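Local coordinates for putative hydrolase (Burkholderia cenocepacia, PDB 4X00), which probably hydrolyses ester bonds, as a putative aryl esterase built on the alpha/beta hydrolase fold, at residues K213-A218 and A240-L245; G168-L173 and T184-L189; T15-A18 and V22-A25; Q60-I65 and F276-L281. One frame throughout, in Å; residues are numbered along the deposited sequence.

Contact 1 (K213-A218 and A240-L245); sequences KGLSKA and ARAKSL
Ala242 and Leu245 meet Leu215 where two helices of the alpha/beta hydrolase fold, 211-216 and 235-245, approach each other. Strand 222-227 lies between them in sequence, and helix 235-245 links it to the neighbouring parallel strand 250-254 as a beta-alpha-beta crossover. Along 240-245, Arg241 comes first: its guanidinium lies under Leu245 CD1, which sits 4.0 Å above the plane and over its centre, while NE forms a salt bridge with Glu141. Next, the methyl CB of Ala242 lies 4.1 Å from Leu215 CD1, and this buried pair also touches strand 222-227 through Leu224 and Leu222. Leu245 ends the helix and contributes most of its side's buried area. Its CG stands anti to the carbonyl carbon (chi1 -70°), which carries CD1 to within 4.1 Å of Leu215 CD1, the two side chains crossing at about a right angle. Thus one leucine methyl receives both apolar partners. No direct hydrogen bond links the segments. Instead, Ser216 CA makes a CA-H...O contact of 3.4 Å with Leu245 O. A water donates to both backbone carbonyls, 2.9 Å from Ser216 O and 2.7 Å from Leu245 O.

Contact 2 (G168-L173 and T184-L189); sequences GERAFL and TTFSLL
Leu173 and Phe186 both carry CG anti to the backbone N (chi1 -174° in Leu173), and these torsions send the two side chains at each other from opposite directions across the gap between helices 162-174 and 183-194. Leu173 CD2 lands over one face of the Phe186 ring, 3.9 Å from the centroid and 22° off the ring normal, which meets the geometry of a CH-pi contact. The methyl is displaced toward the rim, and Leu173 CG lies 3.6 Å from Phe186 CE1. The same CD2 is 3.6 Å from Leu189 C, so a single methyl is wedged between ring and backbone. At the ring edge, in its plane, Arg170 O lies 4.0 Å from Phe186 CZ. The aliphatic part of Arg170 crosses Phe186 at about a right angle, while its guanidinium turns to Asp167 in a salt bridge. The segment axes stay 11.1 Å apart with 130° between their directions. Both helices fall between strands 132-136 and 222-227, consistent with the helical cap that alpha/beta hydrolases commonly insert there. Around them, Leu190 touches Arg170 and Leu173, Arg174 makes a cation-pi contact with Phe186, and helix 151-156 packs against Ala171 and Phe172.

Contact 3 (T15-A18 and V22-A25); sequences TVTA and VVLA
Val16 and Leu24 form the hydrogen-bonded pair at the middle of an antiparallel beta hairpin, strands 12-17 and 23-30, at the N-terminal edge of the central sheet of the alpha/beta hydrolase fold. Val16 N donates to Leu24 O at 3.0 Å, and Leu24 N returns a straighter bond to Val16 O at 2.8 Å (N-H...O 174°). Toward the turn, Ala18 N reaches Val22 O at 2.8 Å, so one further hydrogen bond follows past the strand ends. Thr15 CA brings its hydrogen to Leu24 O, a CA-H...O contact of 3.2 Å. On the face bearing the threonines, Val23 has its two methyls divided between them: CG1, anti to the backbone N (chi1 174°), lies 3.6 Å from Thr15 CB, and CG2 lies 4.1 Å from Thr17 OG1. The reverse face carries Val16 and Leu24, both buried; there Leu24 CD1 also approaches Ala18 CB at 4.3 Å. Further out, Ser75 OG bonds to Ala25 N, and backbone bonds tie Val23 to Gly76 and Ala25 to Asp68. Strand 12-17 is an outermost strand of the sheet, and helix 87-100 packs on the buried face, Ser100 against Val16 and Asp93 and Ile97 against Leu24.

Contact 4 (Q60-I65 and F276-L281); sequences QHYRLI and FVRMAL. With EDO (1,2-ethanediol), chain J.
Tyr62 carries the apolar part of this contact, between segment 60-65, which lies on strand 63-67, and the C-terminal helix 266-280. Its CE1 lies 3.7 Å from Val277 CG1, the two side chains sliding past each other in opposite directions, and the methyl approaches the ring obliquely. The Val277 torsion (chi1 173°) sets CG1 anti to the backbone N, which brings that methyl to the Tyr62 ring. Behind this pair, both residues touch Ile37 of strand 36-40, and Val277 also touches Val107 of strand 107-111, which places the helix against the sheet.

The polar end of Tyr62 behaves differently. Its OH is 3.5 Å from Arg278 CG, a van der Waals approach to the arginine chain, and its hydrogen-bond partner is Ser274 OG, one helical turn earlier. Tyr62 and Arg278 cross at about a right angle, with ring and guanidinium planes 65° apart, which argues against a parallel stack.

Among the flat and charged groups, His61 NE2 sits 3.3 Å above one face of the Tyr62 ring, offset toward its rim. The same NE2 is 4.4 Å from Arg278 NH2, too far for a bond. Arg278 NH1 donates instead to O1 of an ethanediol at 2.9 Å, the oxygen lying in the guanidinium plane at its edge. That molecule, probably from the crystallisation liquor, also bonds to Asp275.

The chemistry implies a division of labour: a buried apolar contact next to the sheet, and an exposed polar side formed by His61 and Arg278 without direct hydrogen bonds between the segments, where the nearby arginine charge would probably disfavour protonation of His61.

How the contacts relate
From the N terminus, contact 3 closes first, a tight hairpin at the sheet's outer edge. Contact 4 then opens at strand 63-67, next to strand 23-30 of that hairpin, and closes only near the C terminus, 211 residues on, when helix 266-280 returns to the sheet. Contacts 2 and 1 are nested in this loop, in series and without crossing. Contact 2 pairs helices 162-174 and 183-194; contact 1 follows, pairing helices 211-216 and 235-245, which both touch strand 222-227. The centres of contacts 1 and 2 lie 32 Å apart on opposite sides of the chain's centre. Contacts 3 and 4 come nearest, their closest atoms about 8 Å apart.

Contact 1 (K213-A218 and A240-L245)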
loop_
_atom_site.group_PDB
_atom_site.type_symbol
_atom_site.label_atom_id
_atom_site.label_comp_id
_atom_site.label_asym_id
_atom_site.label_seq_id
_atom_site.Cartn_x
_atom_site.Cartn_y
_atom_site.Cartn_z
ATOM N N LYS A 213 -14.803 10.210 -3.558
ATOM C CA LYS A 213 -15.348 10.553 -2.250
ATOM C C LYS A 213 -14.244 10.685 -1.184
ATOM O O LYS A 213 -14.205 11.664 -0.450
ATOM C CB LYS A 213 -16.384 9.510 -1.831
ATOM C CG LYS A 213 -17.055 9.782 -0.497
ATOM C CD LYS A 213 -18.065 8.702 -0.136
ATOM C CE LYS A 213 -18.692 8.998 1.227
ATOM N NZ LYS A 213 -19.531 7.872 1.698
ATOM N N GLY A 214 -13.342 9.713 -1.085
ATOM C CA GLY A 214 -12.375 9.754 -0.001
ATOM C C GLY A 214 -11.368 10.884 -0.145
ATOM O O GLY A 214 -11.040 11.560 0.828
ATOM N N LEU A 215 -10.832 11.055 -1.353
ATOM C CA LEU A 215 -9.830 12.097 -1.555
ATOM C C LEU A 215 -10.430 13.478 -1.467
ATOM O O LEU A 215 -9.830 14.382 -0.868
ATOM C CB LEU A 215 -9.141 11.931 -2.919
ATOM C CG LEU A 215 -8.207 10.737 -3.021
ATOM C CD1 LEU A 215 -7.723 10.573 -4.461
ATOM C CD2 LEU A 215 -7.025 10.891 -2.067
ATOM N N SER A 216 -11.596 13.681 -2.068
ATOM C CA SER A 216 -12.068 15.051 -2.200
ATOM C C SER A 216 -12.457 15.606 -0.847
ATOM O O SER A 216 -12.348 16.808 -0.637
ATOM C CB SER A 216 -13.232 15.147 -3.174
ATOM O OG SER A 216 -14.396 14.619 -2.594
ATOM N N LYS A 217 -12.856 14.741 0.074
ATOM C CA LYS A 217 -13.274 15.216 1.390
ATOM C C LYS A 217 -12.151 15.369 2.413
ATOM O O LYS A 217 -12.393 15.853 3.518
ATOM C CB LYS A 217 -14.337 14.272 1.986
ATOM C CG LYS A 217 -15.754 14.489 1.506
ATOM C CD LYS A 217 -15.953 14.148 0.052
ATOM C CE LYS A 217 -17.063 13.146 -0.119
ATOM N NZ LYS A 217 -18.287 13.481 0.684
ATOM N N ALA A 218 -10.933 14.952 2.077
ATOM C CA ALA A 218 -9.874 14.944 3.079
ATOM C C ALA A 218 -9.397 16.355 3.406
ATOM O O ALA A 218 -9.245 17.185 2.494
ATOM C CB ALA A 218 -8.701 14.088 2.600
ATOM N N ALA A 240 -2.487 13.643 -11.447
ATOM C CA ALA A 240 -3.356 14.699 -11.957
ATOM C C ALA A 240 -4.809 14.424 -11.583
ATOM O O ALA A 240 -5.538 15.346 -11.205
ATOM C CB ALA A 240 -3.198 14.853 -13.478
ATOM N N ARG A 241 -5.237 13.169 -11.656
ATOM C CA ARG A 241 -6.593 12.822 -11.258
ATOM C C ARG A 241 -6.798 13.102 -9.771
ATOM O O ARG A 241 -7.799 13.691 -9.384
ATOM C CB ARG A 241 -6.882 11.348 -11.566
ATOM C CG ARG A 241 -8.221 10.866 -11.049
ATOM C CD ARG A 241 -9.404 11.594 -11.652
ATOM N NE ARG A 241 -10.622 10.927 -11.211
ATOM C CZ ARG A 241 -11.797 11.519 -11.024
ATOM N NH1 ARG A 241 -11.950 12.821 -11.238
ATOM N NH2 ARG A 241 -12.820 10.786 -10.608
ATOM N N ALA A 242 -5.833 12.711 -8.943
ATOM C CA ALA A 242 -5.947 12.988 -7.517
ATOM C C ALA A 242 -5.993 14.478 -7.214
ATOM O O ALA A 242 -6.798 14.897 -6.367
ATOM C CB ALA A 242 -4.806 12.331 -6.764
ATOM N N LYS A 243 -5.135 15.282 -7.861
ATOM C CA LYS A 243 -5.136 16.716 -7.604
ATOM C C LYS A 243 -6.423 17.353 -8.103
ATOM O O LYS A 243 -6.863 18.367 -7.550
ATOM C CB LYS A 243 -3.935 17.384 -8.249
ATOM C CG LYS A 243 -2.648 17.139 -7.481
ATOM C CD LYS A 243 -1.488 17.872 -8.093
ATOM C CE LYS A 243 -0.250 17.719 -7.222
ATOM N NZ LYS A 243 0.906 18.558 -7.725
ATOM N N SER A 244 -7.032 16.772 -9.137
ATOM C CA SER A 244 -8.307 17.263 -9.642
ATOM C C SER A 244 -9.380 17.086 -8.573
ATOM O O SER A 244 -10.271 17.934 -8.400
ATOM C CB SER A 244 -8.672 16.526 -10.940
ATOM O OG SER A 244 -9.870 17.015 -11.501
ATOM N N LEU A 245 -9.280 15.997 -7.832
ATOM C CA LEU A 245 -10.224 15.704 -6.775
ATOM C C LEU A 245 -9.958 16.505 -5.512
ATOM O O LEU A 245 -10.901 16.909 -4.816
ATOM C CB LEU A 245 -10.176 14.208 -6.455
ATOM C CG LEU A 245 -10.756 13.346 -7.576
ATOM C CD1 LEU A 245 -10.408 11.891 -7.295
ATOM C CD2 LEU A 245 -12.279 13.540 -7.686
HETATM O O HOH W 1 -11.313 18.513 -2.690
#

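Contact 2 (G168-L173 and T184-L189)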
loop_
_atom_site.group_PDB
_atom_site.type_symbol
_atom_site.label_atom_id
_atom_site.label_comp_id
_atom_site.label_asym_id
_atom_site.label_seq_id
_atom_site.Cartn_x
_atom_site.Cartn_y
_atom_site.Cartn_z
ATOM N N GLY A 168 3.545 -15.394 -14.380
ATOM C CA GLY A 168 2.875 -14.097 -14.373
ATOM C C GLY A 168 3.216 -13.282 -13.123
ATOM O O GLY A 168 3.472 -12.076 -13.196
ATOM N N GLU A 169 3.208 -13.927 -11.952
ATOM C CA GLU A 169 3.582 -13.226 -10.733
ATOM C C GLU A 169 5.020 -12.742 -10.809
ATOM O O GLU A 169 5.307 -11.635 -10.326
ATOM C CB GLU A 169 3.392 -14.105 -9.490
ATOM C CG GLU A 169 1.953 -14.449 -9.199
ATOM C CD GLU A 169 1.748 -15.101 -7.866
ATOM O OE1 GLU A 169 2.716 -15.378 -7.131
ATOM O OE2 GLU A 169 0.564 -15.440 -7.580
ATOM N N ARG A 170 5.922 -13.553 -11.366
ATOM C CA ARG A 170 7.318 -13.149 -11.445
ATOM C C ARG A 170 7.459 -11.941 -12.367
ATOM O O ARG A 170 8.203 -10.982 -12.049
ATOM C CB ARG A 170 8.178 -14.329 -11.942
ATOM C CG ARG A 170 9.667 -14.049 -11.860
ATOM C CD ARG A 170 10.514 -15.327 -12.139
ATOM N NE ARG A 170 10.356 -15.753 -13.529
ATOM C CZ ARG A 170 9.641 -16.801 -13.963
ATOM N NH1 ARG A 170 9.555 -17.026 -15.262
ATOM N NH2 ARG A 170 8.978 -17.612 -13.121
ATOM N N ALA A 171 6.732 -11.933 -13.481
ATOM C CA ALA A 171 6.765 -10.788 -14.392
ATOM C C ALA A 171 6.170 -9.531 -13.728
ATOM O O ALA A 171 6.686 -8.412 -13.888
ATOM C CB ALA A 171 6.012 -11.127 -15.692
ATOM N N PHE A 172 5.086 -9.703 -12.979
ATOM C CA PHE A 172 4.500 -8.575 -12.264
ATOM C C PHE A 172 5.509 -7.997 -11.267
ATOM O O PHE A 172 5.632 -6.774 -11.126
ATOM C CB PHE A 172 3.232 -9.035 -11.542
ATOM C CG PHE A 172 2.571 -7.945 -10.771
ATOM C CD1 PHE A 172 1.664 -7.124 -11.408
ATOM C CD2 PHE A 172 2.823 -7.759 -9.416
ATOM C CE1 PHE A 172 1.028 -6.089 -10.706
ATOM C CE2 PHE A 172 2.165 -6.732 -8.701
ATOM C CZ PHE A 172 1.275 -5.902 -9.365
ATOM N N LEU A 173 6.181 -8.862 -10.516
ATOM C CA LEU A 173 7.140 -8.362 -9.517
ATOM C C LEU A 173 8.268 -7.608 -10.225
ATOM O O LEU A 173 8.729 -6.565 -9.728
ATOM C CB LEU A 173 7.704 -9.505 -8.676
ATOM C CG LEU A 173 8.619 -9.098 -7.501
ATOM C CD1 LEU A 173 7.909 -8.172 -6.532
ATOM C CD2 LEU A 173 9.116 -10.332 -6.791
ATOM N N THR A 184 18.941 -11.601 -4.273
ATOM C CA THR A 184 18.427 -12.266 -3.085
ATOM C C THR A 184 17.140 -11.578 -2.590
ATOM O O THR A 184 16.154 -12.244 -2.244
ATOM C CB THR A 184 19.502 -12.318 -1.987
ATOM O OG1 THR A 184 20.628 -13.050 -2.482
ATOM C CG2 THR A 184 18.985 -13.029 -0.764
ATOM N N THR A 185 17.118 -10.247 -2.599
ATOM C CA THR A 185 15.917 -9.522 -2.249
ATOM C C THR A 185 14.776 -9.857 -3.199
ATOM O O THR A 185 13.622 -10.060 -2.758
ATOM C CB THR A 185 16.162 -8.009 -2.270
ATOM O OG1 THR A 185 17.163 -7.692 -1.294
ATOM C CG2 THR A 185 14.892 -7.229 -1.972
ATOM N N PHE A 186 15.069 -9.919 -4.497
ATOM C CA PHE A 186 14.035 -10.295 -5.444
ATOM C C PHE A 186 13.489 -11.689 -5.127
ATOM O O PHE A 186 12.272 -11.898 -5.132
ATOM C CB PHE A 186 14.563 -10.245 -6.885
ATOM C CG PHE A 186 13.482 -10.423 -7.911
ATOM C CD1 PHE A 186 12.712 -9.342 -8.324
ATOM C CD2 PHE A 186 13.225 -11.668 -8.445
ATOM C CE1 PHE A 186 11.693 -9.495 -9.255
ATOM C CE2 PHE A 186 12.191 -11.844 -9.367
ATOM C CZ PHE A 186 11.438 -10.747 -9.787
ATOM N N SER A 187 14.375 -12.638 -4.808
ATOM C CA SER A 187 13.920 -14.003 -4.541
ATOM C C SER A 187 13.030 -14.039 -3.286
ATOM O O SER A 187 12.071 -14.820 -3.232
ATOM C CB SER A 187 15.106 -14.955 -4.384
ATOM O OG SER A 187 15.742 -14.787 -3.139
ATOM N N LEU A 188 13.339 -13.229 -2.270
ATOM C CA LEU A 188 12.529 -13.183 -1.045
ATOM C C LEU A 188 11.144 -12.650 -1.397
ATOM O O LEU A 188 10.112 -13.222 -1.013
ATOM C CB LEU A 188 13.211 -12.299 0.000
ATOM C CG LEU A 188 12.397 -12.105 1.266
ATOM C CD1 LEU A 188 12.166 -13.428 1.976
ATOM C CD2 LEU A 188 13.120 -11.088 2.191
ATOM N N LEU A 189 11.097 -11.559 -2.159
ATOM C CA LEU A 189 9.818 -10.965 -2.540
ATOM C C LEU A 189 9.037 -11.855 -3.508
ATOM O O LEU A 189 7.815 -11.830 -3.507
ATOM C CB LEU A 189 10.028 -9.553 -3.126
ATOM C CG LEU A 189 10.550 -8.502 -2.135
ATOM C CD1 LEU A 189 10.683 -7.167 -2.856
ATOM C CD2 LEU A 189 9.581 -8.388 -0.951
#

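Contact 3 (T15-A18 and V22-A25)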
loop_
_atom_site.group_PDB
_atom_site.type_symbol
_atom_site.label_atom_id
_atom_site.label_comp_id
_atom_site.label_asym_id
_atom_site.label_seq_id
_atom_site.Cartn_x
_atom_site.Cartn_y
_atom_site.Cartn_z
ATOM N N THR A 15 -1.703 -10.250 16.279
ATOM C CA THR A 15 -2.763 -10.328 15.302
ATOM C C THR A 15 -3.897 -9.397 15.710
ATOM O O THR A 15 -4.029 -9.026 16.899
ATOM C CB THR A 15 -3.288 -11.762 15.142
ATOM O OG1 THR A 15 -3.792 -12.223 16.391
ATOM C CG2 THR A 15 -2.172 -12.706 14.700
ATOM N N VAL A 16 -4.711 -9.038 14.714
ATOM C CA VAL A 16 -5.899 -8.200 14.896
ATOM C C VAL A 16 -7.054 -8.834 14.119
ATOM O O VAL A 16 -6.907 -9.144 12.933
ATOM C CB VAL A 16 -5.648 -6.757 14.398
ATOM C CG1 VAL A 16 -6.967 -5.956 14.369
ATOM C CG2 VAL A 16 -4.617 -6.058 15.276
ATOM N N THR A 17 -8.190 -9.051 14.776
ATOM C CA THR A 17 -9.353 -9.566 14.068
ATOM C C THR A 17 -10.166 -8.455 13.416
ATOM O O THR A 17 -10.570 -7.513 14.084
ATOM C CB THR A 17 -10.251 -10.355 15.017
ATOM O OG1 THR A 17 -9.466 -11.361 15.664
ATOM C CG2 THR A 17 -11.404 -11.004 14.263
ATOM N N ALA A 18 -10.413 -8.565 12.119
ATOM C CA ALA A 18 -11.234 -7.587 11.402
ATOM C C ALA A 18 -12.731 -7.834 11.633
ATOM O O ALA A 18 -13.125 -8.895 12.122
ATOM C CB ALA A 18 -10.905 -7.636 9.900
ATOM N N VAL A 22 -11.790 -11.954 9.623
ATOM C CA VAL A 22 -10.479 -12.246 9.046
ATOM C C VAL A 22 -9.398 -11.793 10.032
ATOM O O VAL A 22 -9.481 -10.697 10.579
ATOM C CB VAL A 22 -10.330 -11.544 7.680
ATOM C CG1 VAL A 22 -8.898 -11.575 7.165
ATOM C CG2 VAL A 22 -11.243 -12.233 6.678
ATOM N N VAL A 23 -8.412 -12.640 10.282
ATOM C CA VAL A 23 -7.332 -12.307 11.212
ATOM C C VAL A 23 -6.128 -11.737 10.456
ATOM O O VAL A 23 -5.633 -12.356 9.515
ATOM C CB VAL A 23 -6.905 -13.557 12.036
ATOM C CG1 VAL A 23 -5.701 -13.235 12.881
ATOM C CG2 VAL A 23 -8.044 -13.999 12.935
ATOM N N LEU A 24 -5.710 -10.547 10.842
ATOM C CA LEU A 24 -4.602 -9.848 10.206
ATOM C C LEU A 24 -3.341 -10.027 11.000
ATOM O O LEU A 24 -3.356 -9.888 12.219
ATOM C CB LEU A 24 -4.935 -8.369 10.101
ATOM C CG LEU A 24 -6.247 -8.099 9.370
ATOM C CD1 LEU A 24 -6.728 -6.674 9.649
ATOM C CD2 LEU A 24 -6.124 -8.413 7.872
ATOM N N ALA A 25 -2.252 -10.323 10.298
ATOM C CA ALA A 25 -0.926 -10.422 10.907
ATOM C C ALA A 25 -0.316 -9.026 10.963
ATOM O O ALA A 25 -0.147 -8.392 9.926
ATOM C CB ALA A 25 -0.047 -11.360 10.099
#

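Contact 4 (Q60-I65 and F276-L281)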
loop_
_atom_site.group_PDB
_atom_site.type_symbol
_atom_site.label_atom_id
_atom_site.label_comp_id
_atom_site.label_asym_id
_atom_site.label_seq_id
_atom_site.Cartn_x
_atom_site.Cartn_y
_atom_site.Cartn_z
ATOM N N GLN A 60 13.218 5.415 13.895
ATOM C CA GLN A 60 13.016 4.576 15.087
ATOM C C GLN A 60 12.307 5.271 16.238
ATOM O O GLN A 60 11.923 4.626 17.223
ATOM C CB GLN A 60 14.363 4.053 15.611
ATOM C CG GLN A 60 15.043 3.068 14.695
ATOM C CD GLN A 60 14.105 1.978 14.214
ATOM O OE1 GLN A 60 13.552 1.211 15.013
ATOM N NE2 GLN A 60 13.903 1.915 12.903
ATOM N N HIS A 61 12.206 6.600 16.176
ATOM C CA HIS A 61 11.495 7.318 17.237
ATOM C C HIS A 61 10.014 7.390 16.923
ATOM O O HIS A 61 9.235 7.887 17.745
ATOM C CB HIS A 61 12.052 8.722 17.430
ATOM C CG HIS A 61 11.981 9.538 16.187
ATOM N ND1 HIS A 61 12.544 9.129 14.990
ATOM C CD2 HIS A 61 11.361 10.711 15.933
ATOM C CE1 HIS A 61 12.284 10.028 14.061
ATOM N NE2 HIS A 61 11.579 11.003 14.609
ATOM N N TYR A 62 9.616 6.888 15.753
ATOM C CA TYR A 62 8.191 6.730 15.457
ATOM C C TYR A 62 7.726 5.350 15.868
ATOM O O TYR A 62 8.550 4.448 16.011
ATOM C CB TYR A 62 7.897 6.907 13.970
ATOM C CG TYR A 62 8.295 8.263 13.460
ATOM C CD1 TYR A 62 7.700 9.415 13.966
ATOM C CD2 TYR A 62 9.242 8.390 12.461
ATOM C CE1 TYR A 62 8.085 10.692 13.498
ATOM C CE2 TYR A 62 9.626 9.638 11.979
ATOM C CZ TYR A 62 9.029 10.789 12.502
ATOM O OH TYR A 62 9.401 12.039 12.049
ATOM N N ARG A 63 6.416 5.178 16.049
ATOM C CA ARG A 63 5.837 3.842 16.239
ATOM C C ARG A 63 5.517 3.282 14.855
ATOM O O ARG A 63 4.617 3.776 14.166
ATOM C CB ARG A 63 4.608 3.929 17.130
ATOM C CG ARG A 63 3.951 2.569 17.370
ATOM C CD ARG A 63 2.717 2.686 18.246
ATOM N NE ARG A 63 2.146 1.365 18.480
ATOM C CZ ARG A 63 0.942 1.178 18.997
ATOM N NH1 ARG A 63 0.189 2.234 19.305
ATOM N NH2 ARG A 63 0.492 -0.059 19.195
ATOM N N LEU A 64 6.282 2.273 14.431
ATOM C CA LEU A 64 6.227 1.809 13.040
ATOM C C LEU A 64 5.394 0.542 12.938
ATOM O O LEU A 64 5.833 -0.528 13.355
ATOM C CB LEU A 64 7.647 1.565 12.512
ATOM C CG LEU A 64 8.603 2.770 12.604
ATOM C CD1 LEU A 64 10.028 2.331 12.217
ATOM C CD2 LEU A 64 8.147 3.891 11.690
ATOM N N ILE A 65 4.205 0.676 12.380
ATOM C CA ILE A 65 3.257 -0.441 12.340
ATOM C C ILE A 65 3.120 -0.945 10.907
ATOM O O ILE A 65 2.855 -0.158 9.993
ATOM C CB ILE A 65 1.884 0.005 12.860
ATOM C CG1 ILE A 65 1.995 0.456 14.325
ATOM C CG2 ILE A 65 0.836 -1.117 12.670
ATOM C CD1 ILE A 65 0.788 1.286 14.790
ATOM N N PHE A 276 7.406 14.600 6.095
ATOM C CA PHE A 276 5.975 14.707 5.976
ATOM C C PHE A 276 5.305 14.515 7.347
ATOM O O PHE A 276 4.393 15.280 7.738
ATOM C CB PHE A 276 5.441 13.660 4.997
ATOM C CG PHE A 276 3.940 13.631 4.934
ATOM C CD1 PHE A 276 3.267 14.554 4.148
ATOM C CD2 PHE A 276 3.186 12.731 5.685
ATOM C CE1 PHE A 276 1.883 14.597 4.076
ATOM C CE2 PHE A 276 1.776 12.742 5.620
ATOM C CZ PHE A 276 1.128 13.674 4.811
ATOM N N VAL A 277 5.754 13.510 8.098
ATOM C CA VAL A 277 5.155 13.251 9.392
ATOM C C VAL A 277 5.386 14.432 10.322
ATOM O O VAL A 277 4.461 14.892 10.991
ATOM C CB VAL A 277 5.706 11.929 10.020
ATOM C CG1 VAL A 277 5.192 11.763 11.449
ATOM C CG2 VAL A 277 5.327 10.723 9.117
ATOM N N ARG A 278 6.609 14.947 10.353
ATOM C CA ARG A 278 6.919 16.123 11.180
ATOM C C ARG A 278 6.012 17.303 10.846
ATOM O O ARG A 278 5.520 18.008 11.737
ATOM C CB ARG A 278 8.380 16.501 10.993
ATOM C CG ARG A 278 9.308 15.486 11.667
ATOM C CD ARG A 278 10.707 15.609 11.176
ATOM N NE ARG A 278 11.634 14.961 12.088
ATOM C CZ ARG A 278 12.955 15.095 12.023
ATOM N NH1 ARG A 278 13.502 15.856 11.082
ATOM N NH2 ARG A 278 13.718 14.487 12.914
ATOM N N MET A 279 5.820 17.542 9.558
ATOM C CA MET A 279 4.954 18.624 9.107
ATOM C C MET A 279 3.490 18.372 9.533
ATOM O O MET A 279 2.801 19.272 10.048
ATOM C CB MET A 279 5.083 18.766 7.584
ATOM C CG MET A 279 4.156 19.775 6.938
ATOM S SD MET A 279 2.474 19.166 6.601
ATOM C CE MET A 279 2.833 17.787 5.511
ATOM N N ALA A 280 3.017 17.147 9.342
ATOM C CA ALA A 280 1.614 16.844 9.602
ATOM C C ALA A 280 1.295 16.999 11.077
ATOM O O ALA A 280 0.188 17.392 11.450
ATOM C CB ALA A 280 1.301 15.443 9.134
ATOM N N LEU A 281 2.288 16.727 11.911
ATOM C CA LEU A 281 2.090 16.782 13.362
ATOM C C LEU A 281 2.315 18.174 13.974
ATOM O O LEU A 281 2.138 18.365 15.176
ATOM C CB LEU A 281 3.000 15.744 14.036
ATOM C CG LEU A 281 2.659 14.296 13.620
ATOM C CD1 LEU A 281 3.650 13.338 14.264
ATOM C CD2 LEU A 281 1.229 13.925 14.014
HETATM C C1 EDO J . 11.840 18.795 8.877
HETATM O O1 EDO J . 12.570 17.566 8.920
HETATM C C2 EDO J . 12.058 19.512 7.546
HETATM O O2 EDO J . 13.378 20.075 7.484
#